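Local structure of putative TRAP PERIPLASMIC SOLUTE BINDING PROTEIN (Haemophilus influenzae, 4PBQ) at residues A[25-30]-A[236-241]; A[101-106]-A[125-130]; A[145-150]-A[167-172]. The protein probably captures sugar acids such as L-gulonate in the periplasm and delivers them to a TRAP membrane transporter. All blocks are in the same frame, centred on the assembly; numbering follows the deposited sequence.

In the fold
All three contacts are buried, but their chemistry changes with depth in the fold. Contact 1, its centre about 18 Å from the centre of the chain, is purely aliphatic and joins two strands of the large mixed sheet. Contact 2, its centre about 12 Å from that of the chain, is apolar where its segments meet, yet E104 carries one end of it to L-gulonate. Contact 3, with about 9 Å between the same centres, is mostly polar, with two arginines converging on the ligand. Contacts 2 and 3 touch between E104 and N171 and share the sugar acid, whereas contact 1 stays clear of both. Strands 231-239 and 136-151, neighbours in the sheet, connect contact 1 with contact 3.

Contact 1. Residues A[25-30]-A[236-241]; sequences TIIKLG and LQISLK
The backbones of strand 25-30 and of the end of strand 231-239 approach to 8.4 Å between the CA atoms of L29 and I238, too far for direct pairing, and direct contact between the two segments is made by aliphatic side chains. I27 directs its side chain at the other strand and meets I238 methyl to methyl, with 4.2 Å between I27 CD1 and I238 CD1. Further along, L29 CD1 lies 4.1 Å from L236 CD1. These two leucines cross at about a right angle, each holding its CG opposite the backbone N (chi1 -167° for L29, 175° for L236), and in this way their ends come closer than their CB atoms would suggest. Branched aliphatic residues suit such a place, since each reaches out with a methyl and brings no polar atom into the core. The two strands belong to the mixed sheet of an alpha/beta lobe of a TRAP-type solute-binding protein, where strand 86-89 pairs parallel with 25-30 and antiparallel with 231-239. The four side chains thus meet across that intervening strand, and L43 and F47 of helix 38-54 lie against both L29 and L236. Residue choice alternates along strand 25-30: between I27 and L29, whose ends reach the other strand, K28 turns elsewhere, and its NZ forms a salt bridge with E85 and a hydrogen bond to T83 O. S239 ends the other strand as N-cap of the helix that follows: its OG accepts a weak bond of 3.3 Å from K241 N and also hydrogen-bonds L79 O.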
loop_
_atom_site.group_PDB
_atom_site.type_symbol
_atom_site.label_atom_id
_atom_site.label_comp_id
_atom_site.label_asym_id
_atom_site.label_seq_id
_atom_site.Cartn_x
_atom_site.Cartn_y
_atom_site.Cartn_z
ATOM N N THR A 25 17.933 17.506 -14.984
ATOM C CA THR A 25 16.513 17.243 -14.731
ATOM C C THR A 25 16.288 16.877 -13.264
ATOM O O THR A 25 16.914 15.957 -12.736
ATOM C CB THR A 25 15.997 16.115 -15.655
ATOM O OG1 THR A 25 16.099 16.529 -17.025
ATOM C CG2 THR A 25 14.552 15.779 -15.342
ATOM N N ILE A 26 15.403 17.618 -12.609
ATOM C CA ILE A 26 15.118 17.403 -11.214
ATOM C C ILE A 26 13.781 16.704 -11.100
ATOM O O ILE A 26 12.752 17.248 -11.510
ATOM C CB ILE A 26 15.068 18.712 -10.433
ATOM C CG1 ILE A 26 16.433 19.394 -10.496
ATOM C CG2 ILE A 26 14.704 18.447 -9.001
ATOM C CD1 ILE A 26 16.404 20.802 -10.012
ATOM N N ILE A 27 13.831 15.484 -10.576
ATOM C CA ILE A 27 12.649 14.655 -10.381
ATOM C C ILE A 27 12.291 14.588 -8.890
ATOM O O ILE A 27 13.008 13.992 -8.092
ATOM C CB ILE A 27 12.932 13.277 -10.951
ATOM C CG1 ILE A 27 13.022 13.388 -12.477
ATOM C CG2 ILE A 27 11.859 12.290 -10.565
ATOM C CD1 ILE A 27 13.467 12.133 -13.141
ATOM N N LYS A 28 11.178 15.219 -8.514
ATOM C CA LYS A 28 10.740 15.202 -7.131
ATOM C C LYS A 28 9.974 13.901 -6.963
ATOM O O LYS A 28 9.178 13.547 -7.829
ATOM C CB LYS A 28 9.801 16.365 -6.799
ATOM C CG LYS A 28 10.393 17.751 -7.011
ATOM C CD LYS A 28 9.456 18.851 -6.489
ATOM C CE LYS A 28 8.085 18.837 -7.159
ATOM N NZ LYS A 28 8.165 19.084 -8.616
ATOM N N LEU A 29 10.256 13.201 -5.879
ATOM C CA LEU A 29 9.636 11.893 -5.601
ATOM C C LEU A 29 8.975 11.930 -4.235
ATOM O O LEU A 29 9.643 11.996 -3.180
ATOM C CB LEU A 29 10.691 10.787 -5.664
ATOM C CG LEU A 29 10.139 9.361 -5.696
ATOM C CD1 LEU A 29 11.255 8.450 -6.173
ATOM C CD2 LEU A 29 9.587 8.900 -4.361
ATOM N N GLY A 30 7.645 11.887 -4.231
ATOM C CA GLY A 30 6.915 12.017 -2.985
ATOM C C GLY A 30 6.259 10.724 -2.539
ATOM O O GLY A 30 5.831 9.943 -3.362
ATOM N N LEU A 236 5.955 2.241 -7.193
ATOM C CA LEU A 236 6.926 3.262 -7.581
ATOM C C LEU A 236 6.603 3.692 -8.984
ATOM O O LEU A 236 6.606 2.875 -9.910
ATOM C CB LEU A 236 8.334 2.679 -7.564
ATOM C CG LEU A 236 9.447 3.593 -8.048
ATOM C CD1 LEU A 236 9.521 4.869 -7.220
ATOM C CD2 LEU A 236 10.756 2.824 -7.943
ATOM N N GLN A 237 6.341 4.985 -9.138
ATOM C CA GLN A 237 5.767 5.524 -10.351
ATOM C C GLN A 237 6.519 6.765 -10.817
ATOM O O GLN A 237 7.076 7.477 -10.004
ATOM C CB GLN A 237 4.323 5.951 -10.072
ATOM C CG GLN A 237 3.389 4.808 -9.745
ATOM C CD GLN A 237 2.175 5.278 -8.958
ATOM O OE1 GLN A 237 1.141 5.648 -9.534
ATOM N NE2 GLN A 237 2.323 5.332 -7.644
ATOM N N ILE A 238 6.479 7.020 -12.120
ATOM C CA ILE A 238 7.025 8.264 -12.676
ATOM C C ILE A 238 5.925 8.856 -13.562
ATOM O O ILE A 238 5.226 8.139 -14.270
ATOM C CB ILE A 238 8.360 8.004 -13.409
ATOM C CG1 ILE A 238 9.008 9.296 -13.907
ATOM C CG2 ILE A 238 8.189 7.107 -14.563
ATOM C CD1 ILE A 238 10.564 9.175 -13.902
ATOM N N SER A 239 5.726 10.162 -13.469
ATOM C CA SER A 239 4.798 10.826 -14.358
ATOM C C SER A 239 5.132 10.545 -15.814
ATOM O O SER A 239 6.295 10.604 -16.237
ATOM C CB SER A 239 4.849 12.333 -14.136
ATOM O OG SER A 239 4.053 13.018 -15.085
ATOM N N LEU A 240 4.120 10.254 -16.608
ATOM C CA LEU A 240 4.340 9.992 -18.026
ATOM C C LEU A 240 4.884 11.229 -18.744
ATOM O O LEU A 240 5.664 11.114 -19.686
ATOM C CB LEU A 240 3.043 9.516 -18.673
ATOM C CG LEU A 240 3.175 8.815 -20.029
ATOM C CD1 LEU A 240 4.006 7.538 -19.918
ATOM C CD2 LEU A 240 1.803 8.520 -20.560
ATOM N N LYS A 241 4.484 12.416 -18.288
ATOM C CA LYS A 241 5.008 13.654 -18.848
ATOM C C LYS A 241 6.512 13.742 -18.658
ATOM O O LYS A 241 7.219 14.189 -19.562
ATOM C CB LYS A 241 4.324 14.861 -18.236
ATOM C CG LYS A 241 2.857 15.018 -18.641
ATOM C CD LYS A 241 2.209 16.190 -17.899
ATOM C CE LYS A 241 1.038 16.797 -18.678
ATOM N NZ LYS A 241 0.012 15.790 -19.076
#

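Contact 2. Residues A[101-106]-A[125-130]; sequences GVWEWP and NKIGQK. With 2UF (L-gulonate), chain D.
V102 sets its two methyl groups against the faces of two tryptophans in its own segment, and the helix residue I127 closes on this cluster from the other segment. V102 CG1 sits 3.7 Å above the W103 ring plane, over its centre, while CG2 lies at a similar height above the W105 ring, offset toward the rim. A chi1 of 66° puts CG1 between the backbone N and the carbonyl carbon and CG2 opposite the N, which spreads the two branches toward different indoles. I127 points from helix 122-129 at this group with an extended side chain, and its terminal CD1 serves both partners: it is 4.1 Å from V102 CG1 and 3.9 Å from W103 CZ2, reaching the indole obliquely. Isoleucine suits the spot: its longer branch carries CD1 to valine and indole together, with no polar atom. Beyond the pair, W103 meets Y141 edge-to-face, W105 stacks with F309, and I323 of helix 316-326 packs on V102 and W103. Residues 101-104 finish a 3-10 segment, with E104 N bonded to G101 O at 3.1 Å, and it presents E104 to the ligand. There the carboxylate receives two neighbouring hydroxyls of L-gulonate, O1 at 2.7 Å from E104 OE1 and O2 at 2.6 Å from E104 OE2; S232 OG is a second partner of OE2. Glutamate suits a polyol, having one acceptor oxygen for each hydroxyl. An aromatic-aliphatic core thus backs the sugar-acid pocket of this solute-binding protein at its hydroxyl end.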
loop_
_atom_site.group_PDB
_atom_site.type_symbol
_atom_site.label_atom_id
_atom_site.label_comp_id
_atom_site.label_asym_id
_atom_site.label_seq_id
_atom_site.Cartn_x
_atom_site.Cartn_y
_atom_site.Cartn_z
ATOM N N GLY A 101 -7.154 -1.350 -8.247
ATOM C CA GLY A 101 -7.303 -1.685 -6.848
ATOM C C GLY A 101 -7.347 -3.181 -6.532
ATOM O O GLY A 101 -7.475 -3.568 -5.356
ATOM N N VAL A 102 -7.240 -4.016 -7.566
ATOM C CA VAL A 102 -7.447 -5.453 -7.415
ATOM C C VAL A 102 -6.494 -6.097 -6.400
ATOM O O VAL A 102 -6.879 -7.043 -5.723
ATOM C CB VAL A 102 -7.368 -6.194 -8.778
ATOM C CG1 VAL A 102 -5.971 -6.125 -9.381
ATOM C CG2 VAL A 102 -7.816 -7.639 -8.633
ATOM N N TRP A 103 -5.274 -5.574 -6.272
ATOM C CA TRP A 103 -4.267 -6.221 -5.418
ATOM C C TRP A 103 -4.641 -6.179 -3.947
ATOM O O TRP A 103 -4.129 -6.979 -3.191
ATOM C CB TRP A 103 -2.869 -5.591 -5.615
ATOM C CG TRP A 103 -2.587 -5.352 -7.046
ATOM C CD1 TRP A 103 -2.414 -4.143 -7.670
ATOM C CD2 TRP A 103 -2.473 -6.350 -8.071
ATOM N NE1 TRP A 103 -2.213 -4.335 -9.018
ATOM C CE2 TRP A 103 -2.242 -5.683 -9.282
ATOM C CE3 TRP A 103 -2.549 -7.750 -8.081
ATOM C CZ2 TRP A 103 -2.096 -6.358 -10.476
ATOM C CZ3 TRP A 103 -2.391 -8.415 -9.285
ATOM C CH2 TRP A 103 -2.178 -7.727 -10.454
ATOM N N GLU A 104 -5.511 -5.237 -3.570
ATOM C CA GLU A 104 -5.989 -5.077 -2.205
ATOM C C GLU A 104 -7.333 -5.785 -1.943
ATOM O O GLU A 104 -7.905 -5.643 -0.873
ATOM C CB GLU A 104 -6.087 -3.594 -1.848
ATOM C CG GLU A 104 -4.702 -2.973 -1.524
ATOM C CD GLU A 104 -4.739 -1.457 -1.320
ATOM O OE1 GLU A 104 -5.657 -0.804 -1.880
ATOM O OE2 GLU A 104 -3.889 -0.934 -0.548
ATOM N N TRP A 105 -7.818 -6.591 -2.878
ATOM C CA TRP A 105 -9.011 -7.373 -2.587
ATOM C C TRP A 105 -8.696 -8.340 -1.437
ATOM O O TRP A 105 -7.612 -8.926 -1.385
ATOM C CB TRP A 105 -9.506 -8.095 -3.835
ATOM C CG TRP A 105 -10.106 -7.166 -4.870
ATOM C CD1 TRP A 105 -10.170 -5.800 -4.809
ATOM C CD2 TRP A 105 -10.669 -7.538 -6.121
ATOM N NE1 TRP A 105 -10.763 -5.304 -5.955
ATOM C CE2 TRP A 105 -11.073 -6.353 -6.773
ATOM C CE3 TRP A 105 -10.883 -8.763 -6.761
ATOM C CZ2 TRP A 105 -11.686 -6.365 -8.020
ATOM C CZ3 TRP A 105 -11.498 -8.766 -7.997
ATOM C CH2 TRP A 105 -11.896 -7.578 -8.608
ATOM N N PRO A 106 -9.647 -8.532 -0.510
ATOM C CA PRO A 106 -9.321 -9.278 0.722
ATOM C C PRO A 106 -8.947 -10.739 0.484
ATOM O O PRO A 106 -9.550 -11.422 -0.348
ATOM C CB PRO A 106 -10.608 -9.159 1.546
ATOM C CG PRO A 106 -11.188 -7.869 1.099
ATOM C CD PRO A 106 -10.938 -7.837 -0.389
ATOM N N ASN A 125 1.988 -6.968 -14.614
ATOM C CA ASN A 125 2.659 -6.081 -15.572
ATOM C C ASN A 125 1.636 -5.434 -16.502
ATOM O O ASN A 125 1.659 -4.230 -16.759
ATOM C CB ASN A 125 3.699 -6.856 -16.384
ATOM C CG ASN A 125 4.427 -5.981 -17.389
ATOM O OD1 ASN A 125 5.464 -5.394 -17.085
ATOM N ND2 ASN A 125 3.884 -5.892 -18.591
ATOM N N LYS A 126 0.718 -6.251 -16.994
ATOM C CA LYS A 126 -0.272 -5.784 -17.953
ATOM C C LYS A 126 -1.212 -4.751 -17.336
ATOM O O LYS A 126 -1.528 -3.746 -17.962
ATOM C CB LYS A 126 -1.056 -6.971 -18.523
ATOM C CG LYS A 126 -2.160 -6.583 -19.485
ATOM C CD LYS A 126 -2.820 -7.828 -20.081
ATOM C CE LYS A 126 -4.114 -7.480 -20.813
ATOM N NZ LYS A 126 -5.211 -7.155 -19.854
ATOM N N ILE A 127 -1.640 -4.984 -16.101
ATOM C CA ILE A 127 -2.487 -4.029 -15.416
ATOM C C ILE A 127 -1.683 -2.764 -15.133
ATOM O O ILE A 127 -2.182 -1.658 -15.304
ATOM C CB ILE A 127 -3.086 -4.626 -14.124
ATOM C CG1 ILE A 127 -4.102 -5.714 -14.506
ATOM C CG2 ILE A 127 -3.741 -3.541 -13.297
ATOM C CD1 ILE A 127 -4.803 -6.365 -13.321
ATOM N N GLY A 128 -0.415 -2.929 -14.754
ATOM C CA GLY A 128 0.445 -1.773 -14.523
ATOM C C GLY A 128 0.566 -0.861 -15.740
ATOM O O GLY A 128 0.572 0.377 -15.619
ATOM N N GLN A 129 0.686 -1.473 -16.923
ATOM C CA GLN A 129 0.779 -0.751 -18.196
ATOM C C GLN A 129 -0.439 0.116 -18.470
ATOM O O GLN A 129 -0.344 1.145 -19.132
ATOM C CB GLN A 129 0.972 -1.739 -19.345
ATOM C CG GLN A 129 2.386 -2.299 -19.440
ATOM C CD GLN A 129 2.518 -3.420 -20.466
ATOM O OE1 GLN A 129 3.539 -4.106 -20.508
ATOM N NE2 GLN A 129 1.491 -3.612 -21.293
ATOM N N LYS A 130 -1.592 -0.300 -17.953
ATOM C CA LYS A 130 -2.819 0.463 -18.151
ATOM C C LYS A 130 -2.812 1.802 -17.423
ATOM O O LYS A 130 -3.646 2.658 -17.717
ATOM C CB LYS A 130 -4.033 -0.324 -17.663
ATOM C CG LYS A 130 -4.359 -1.569 -18.472
ATOM C CD LYS A 130 -5.546 -2.322 -17.857
ATOM C CE LYS A 130 -6.209 -3.264 -18.863
ATOM N NZ LYS A 130 -5.213 -3.985 -19.698
HETATM O O6A 2UF D . -3.748 5.871 4.087
HETATM C C6 2UF D . -3.671 4.636 4.151
HETATM O O6B 2UF D . -4.130 3.931 5.062
HETATM C C5 2UF D . -2.889 3.931 3.023
HETATM O O5 2UF D . -2.340 2.738 3.537
HETATM C C4 2UF D . -3.816 3.607 1.830
HETATM O O4 2UF D . -4.278 4.827 1.227
HETATM C C3 2UF D . -3.060 2.737 0.802
HETATM O O3 2UF D . -1.752 3.298 0.441
HETATM C C2 2UF D . -3.882 2.547 -0.484
HETATM O O2 2UF D . -3.248 1.480 -1.162
HETATM C C1 2UF D . -5.346 2.104 -0.181
HETATM O O1 2UF D . -5.973 1.797 -1.437
#

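Contact 3. Residues A[145-150]-A[167-172]. With 2UF (L-gulonate), chain D.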
loop_
_atom_site.group_PDB
_atom_site.type_symbol
_atom_site.label_atom_id
_atom_site.label_comp_id
_atom_site.label_asym_id
_atom_site.label_seq_id
_atom_site.Cartn_x
_atom_site.Cartn_y
_atom_site.Cartn_z
ATOM N N GLY A 145 2.670 -4.003 2.849
ATOM C CA GLY A 145 2.451 -5.222 3.589
ATOM C C GLY A 145 0.997 -5.555 3.863
ATOM O O GLY A 145 0.080 -4.803 3.473
ATOM N N PHE A 146 0.794 -6.692 4.519
ATOM C CA PHE A 146 -0.548 -7.020 4.987
ATOM C C PHE A 146 -1.016 -6.047 6.027
ATOM O O PHE A 146 -0.268 -5.640 6.911
ATOM C CB PHE A 146 -0.586 -8.423 5.535
ATOM C CG PHE A 146 -0.540 -9.482 4.470
ATOM C CD1 PHE A 146 -1.694 -9.883 3.815
ATOM C CD2 PHE A 146 0.661 -10.062 4.124
ATOM C CE1 PHE A 146 -1.650 -10.855 2.837
ATOM C CE2 PHE A 146 0.732 -11.040 3.139
ATOM C CZ PHE A 146 -0.415 -11.445 2.491
ATOM N N ARG A 147 -2.306 -5.733 5.969
ATOM C CA ARG A 147 -2.872 -4.787 6.902
ATOM C C ARG A 147 -3.433 -5.473 8.156
ATOM O O ARG A 147 -4.049 -6.537 8.080
ATOM C CB ARG A 147 -3.967 -3.969 6.199
ATOM C CG ARG A 147 -3.440 -3.223 4.977
ATOM C CD ARG A 147 -4.497 -2.532 4.225
ATOM N NE ARG A 147 -4.941 -1.256 4.785
ATOM C CZ ARG A 147 -4.414 -0.077 4.490
ATOM N NH1 ARG A 147 -3.408 0.007 3.625
ATOM N NH2 ARG A 147 -4.911 1.012 5.023
ATOM N N VAL A 148 -3.188 -4.842 9.295
ATOM C CA VAL A 148 -3.687 -5.307 10.592
ATOM C C VAL A 148 -4.543 -4.196 11.212
ATOM O O VAL A 148 -4.461 -3.033 10.810
ATOM C CB VAL A 148 -2.557 -5.773 11.538
ATOM C CG1 VAL A 148 -1.770 -6.878 10.887
ATOM C CG2 VAL A 148 -1.636 -4.623 11.935
ATOM N N ILE A 149 -5.400 -4.564 12.154
ATOM C CA ILE A 149 -6.275 -3.590 12.811
ATOM C C ILE A 149 -5.702 -3.124 14.141
ATOM O O ILE A 149 -5.389 -3.930 15.010
ATOM C CB ILE A 149 -7.665 -4.211 13.072
ATOM C CG1 ILE A 149 -8.308 -4.625 11.744
ATOM C CG2 ILE A 149 -8.552 -3.218 13.817
ATOM C CD1 ILE A 149 -9.572 -5.476 11.913
ATOM N N SER A 150 -5.516 -1.820 14.288
ATOM C CA SER A 150 -5.157 -1.260 15.567
ATOM C C SER A 150 -6.424 -0.692 16.214
ATOM O O SER A 150 -7.319 -0.225 15.524
ATOM C CB SER A 150 -4.078 -0.197 15.437
ATOM O OG SER A 150 -4.512 0.958 14.765
ATOM N N ARG A 167 -11.318 4.193 11.236
ATOM C CA ARG A 167 -10.906 4.953 10.071
ATOM C C ARG A 167 -10.537 3.985 8.963
ATOM O O ARG A 167 -9.881 2.970 9.213
ATOM C CB ARG A 167 -9.712 5.847 10.372
ATOM C CG ARG A 167 -9.171 6.583 9.176
ATOM C CD ARG A 167 -8.048 5.846 8.496
ATOM N NE ARG A 167 -7.499 6.573 7.363
ATOM C CZ ARG A 167 -6.536 6.095 6.592
ATOM N NH1 ARG A 167 -6.015 4.886 6.845
ATOM N NH2 ARG A 167 -6.091 6.812 5.578
ATOM N N VAL A 168 -10.938 4.311 7.742
ATOM C CA VAL A 168 -10.446 3.610 6.557
ATOM C C VAL A 168 -9.851 4.614 5.552
ATOM O O VAL A 168 -10.100 5.819 5.636
ATOM C CB VAL A 168 -11.545 2.750 5.871
ATOM C CG1 VAL A 168 -12.009 1.634 6.816
ATOM C CG2 VAL A 168 -12.724 3.632 5.439
ATOM N N PRO A 169 -9.068 4.117 4.604
ATOM C CA PRO A 169 -8.469 5.069 3.640
ATOM C C PRO A 169 -9.471 5.653 2.646
ATOM O O PRO A 169 -10.680 5.328 2.677
ATOM C CB PRO A 169 -7.426 4.238 2.902
ATOM C CG PRO A 169 -7.654 2.812 3.292
ATOM C CD PRO A 169 -8.454 2.786 4.555
ATOM N N LEU A 170 -8.956 6.543 1.795
ATOM C CA LEU A 170 -9.740 7.238 0.782
ATOM C C LEU A 170 -10.012 6.353 -0.444
ATOM O O LEU A 170 -9.634 6.683 -1.575
ATOM C CB LEU A 170 -8.988 8.500 0.358
ATOM C CG LEU A 170 -8.703 9.495 1.497
ATOM C CD1 LEU A 170 -7.816 10.628 0.960
ATOM C CD2 LEU A 170 -9.957 10.067 2.102
ATOM N N ASN A 171 -10.726 5.256 -0.191
ATOM C CA ASN A 171 -10.918 4.186 -1.145
ATOM C C ASN A 171 -12.133 3.383 -0.701
ATOM O O ASN A 171 -12.121 2.790 0.358
ATOM C CB ASN A 171 -9.663 3.321 -1.189
ATOM C CG ASN A 171 -9.790 2.137 -2.134
ATOM O OD1 ASN A 171 -10.876 1.758 -2.561
ATOM N ND2 ASN A 171 -8.652 1.533 -2.443
ATOM N N SER A 172 -13.215 3.453 -1.478
ATOM C CA SER A 172 -14.479 2.832 -1.066
ATOM C C SER A 172 -14.379 1.314 -0.909
ATOM O O SER A 172 -15.230 0.698 -0.234
ATOM C CB SER A 172 -15.588 3.201 -2.052
ATOM O OG SER A 172 -15.282 2.661 -3.328
HETATM O O6A 2UF D . -3.748 5.871 4.087
HETATM C C6 2UF D . -3.671 4.636 4.151
HETATM O O6B 2UF D . -4.130 3.931 5.062
HETATM C C5 2UF D . -2.889 3.931 3.023
HETATM O O5 2UF D . -2.340 2.738 3.537
HETATM C C4 2UF D . -3.816 3.607 1.830
HETATM O O4 2UF D . -4.278 4.827 1.227
HETATM C C3 2UF D . -3.060 2.737 0.802
HETATM O O3 2UF D . -1.752 3.298 0.441
HETATM C C2 2UF D . -3.882 2.547 -0.484
HETATM O O2 2UF D . -3.248 1.480 -1.162
HETATM C C1 2UF D . -5.346 2.104 -0.181
HETATM O O1 2UF D . -5.973 1.797 -1.437
#
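R147 and R167 converge on the carboxylate of L-gulonate, where both donate to O6B. R167 takes the carboxylate in two prongs, NH1 to O6B at 2.8 Å and NH2 to O6A at 2.9 Å, both nearly straight (173° and 170°), a grip consistent with the arginine-carboxylate pairing familiar in TRAP solute-binding proteins. R147 comes from the other segment, its chain bent at chi3 (79°) to turn the guanidinium edge to the ligand: R147 NH2 reaches O6B at 3.0 Å and R147 NH1 the hydroxyl O5 at 2.9 Å, so it reads carboxylate and neighbouring hydroxyl together. Arginine suits both places, as its planar edge offers several N-H groups at once. P169 adds an apolar wall, with CG 3.7 Å from R147 NH2 and CB 3.6 Å from ligand O4, while its CA sits above one face of the R167 guanidinium, offset toward the rim. At the far end of the sugar acid, N171 ND2 donates to O1 at 2.9 Å.

A second shell sets these groups in place. E206 forms a salt bridge with R147 NE and S232 OG hydrogen-bonds NH1, while M188 O takes R167 NE. An inverse gamma turn centred on L170 carries the chain from P169 to N171, whose OD1 caps the backbone N of L173 and leaves ND2 directed at the ligand. R147 projects from strand 136-151, flanked by strands 204-208 and 231-239; R167 projects from strand 165-168, which pairs parallel with 184-187, and F174 of helix 172-180 packs against both R147 and P169.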